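PDB 2Q02: putative cytoplasmic protein, which is of unknown function but binds zinc in a TIM-barrel fold and may act as an isomerase. Local coordinates for residues D50-Y53 with N54-R57. Sequence-based numbering, arbitrary orientation.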
loop_
_atom_site.group_PDB
_atom_site.type_symbol
_atom_site.label_atom_id
_atom_site.label_comp_id
_atom_site.label_asym_id
_atom_site.label_seq_id
_atom_site.Cartn_x
_atom_site.Cartn_y
_atom_site.Cartn_z
ATOM N N ASP A 50 -2.840 17.149 13.271
ATOM C CA ASP A 50 -2.565 18.532 13.620
ATOM C C ASP A 50 -1.069 18.833 13.851
ATOM O O ASP A 50 -0.738 19.935 14.277
ATOM C CB ASP A 50 -3.388 18.924 14.864
ATOM C CG ASP A 50 -3.095 18.034 16.094
ATOM O OD1 ASP A 50 -2.475 16.946 15.943
ATOM O OD2 ASP A 50 -3.504 18.426 17.217
ATOM N N LEU A 51 -0.172 17.884 13.583
ATOM C CA LEU A 51 1.272 18.141 13.737
ATOM C C LEU A 51 1.855 18.794 12.489
ATOM O O LEU A 51 1.304 18.675 11.393
ATOM C CB LEU A 51 2.071 16.858 14.031
ATOM C CG LEU A 51 1.728 16.115 15.328
ATOM C CD1 LEU A 51 2.509 14.816 15.434
ATOM C CD2 LEU A 51 1.967 16.977 16.557
ATOM N N ASN A 52 2.979 19.483 12.656
ATOM C CA ASN A 52 3.733 19.989 11.506
ATOM C C ASN A 52 4.761 18.963 11.053
ATOM O O ASN A 52 4.925 17.927 11.683
ATOM C CB ASN A 52 4.370 21.364 11.782
ATOM C CG ASN A 52 5.576 21.311 12.716
ATOM O OD1 ASN A 52 6.237 20.288 12.867
ATOM N ND2 ASN A 52 5.873 22.445 13.329
ATOM N N TYR A 53 5.451 19.250 9.957
ATOM C CA TYR A 53 6.362 18.265 9.349
ATOM C C TYR A 53 7.544 17.884 10.245
ATOM O O TYR A 53 7.916 16.707 10.348
ATOM C CB TYR A 53 6.931 18.795 8.027
ATOM C CG TYR A 53 5.945 18.920 6.891
ATOM C CD1 TYR A 53 4.865 18.038 6.759
ATOM C CD2 TYR A 53 6.114 19.906 5.920
ATOM C CE1 TYR A 53 3.967 18.163 5.711
ATOM C CE2 TYR A 53 5.232 20.029 4.864
ATOM C CZ TYR A 53 4.158 19.157 4.764
ATOM O OH TYR A 53 3.281 19.280 3.710
ATOM N N ASN A 54 8.136 18.898 10.855
ATOM C CA ASN A 54 9.245 18.734 11.783
ATOM C C ASN A 54 8.907 17.842 12.984
ATOM O O ASN A 54 9.704 16.992 13.402
ATOM C CB ASN A 54 9.652 20.115 12.303
ATOM C CG ASN A 54 11.138 20.272 12.444
ATOM O OD1 ASN A 54 11.667 20.393 13.550
ATOM N ND2 ASN A 54 11.830 20.278 11.309
ATOM N N GLN A 55 7.720 18.052 13.538
ATOM C CA GLN A 55 7.253 17.250 14.650
ATOM C C GLN A 55 7.207 15.778 14.234
ATOM O O GLN A 55 7.697 14.912 14.953
ATOM C CB GLN A 55 5.888 17.765 15.138
ATOM C CG GLN A 55 5.966 19.114 15.868
ATOM C CD GLN A 55 4.597 19.701 16.200
ATOM O OE1 GLN A 55 3.847 20.130 15.323
ATOM N NE2 GLN A 55 4.276 19.727 17.478
ATOM N N VAL A 56 6.669 15.512 13.048
ATOM C CA VAL A 56 6.506 14.145 12.557
ATOM C C VAL A 56 7.855 13.492 12.247
ATOM O O VAL A 56 8.055 12.311 12.527
ATOM C CB VAL A 56 5.597 14.118 11.318
ATOM C CG1 VAL A 56 5.445 12.691 10.770
ATOM C CG2 VAL A 56 4.237 14.673 11.663
ATOM N N ARG A 57 8.771 14.268 11.671
ATOM C CA ARG A 57 10.145 13.812 11.433
ATOM C C ARG A 57 10.831 13.419 12.728
ATOM O O ARG A 57 11.438 12.354 12.808
ATOM C CB ARG A 57 10.997 14.912 10.795
ATOM C CG ARG A 57 10.965 15.009 9.280
ATOM C CD ARG A 57 12.174 15.809 8.807
ATOM N NE ARG A 57 11.995 16.354 7.460
ATOM C CZ ARG A 57 12.643 15.967 6.350
ATOM N NH1 ARG A 57 13.573 15.010 6.363
ATOM N NH2 ARG A 57 12.356 16.563 5.197
#
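Asn52 and Gln55 meet where an extended loop residue, Asn52, turns into the first turn of helix 53-62. The first two i to i+4 backbone bonds follow at once. Val56 N donates to Asn52 O at 3.3 Å. Arg57 N donates to Tyr53 O at 2.9 Å. Asn52 is the N-cap. Its CG stands between its own backbone N and carbonyl carbon (chi1 73°), which swings the amide back over the start of the helix. There Asn52 OD1 accepts from Gln55 N at 2.8 Å, with the donor almost in line with the side-chain C=O. Gln55 returns the bond. Its side chain runs back towards the loop, and Gln55 OE1 accepts from Asn52 N at 2.9 Å. That N-H points almost straight at the oxygen (175°), although the donor is tilted from the carbonyl plane of the glutamine. The two reciprocal bonds make a capping box, with the side chains crossing at about a right angle and their amide planes 65° apart. Two backbone N-H groups at the helix start thus gain side-chain acceptors.

Leu51 flanks the box. Leu51 CD2 lies 3.7 Å from Gln55 NE2, against the side-chain amide. Leu51 CB also packs on Val56 CG2 at 3.9 Å. Leu51 and Val56, at N' and N4 around the cap, make the contact of a hydrophobic staple. Leu51 O is tied back to Thr48 OG1 within the loop.

The capping box is at the surface of the barrel, away from the zinc site. It starts the helix that links strand 35-39 to strand 66-73. On the side facing helix 81-97, Tyr53 touches Arg92 and hydrogen-bonds Asp93 through its hydroxyl, while Val56, the buried residue here, packs on Val97.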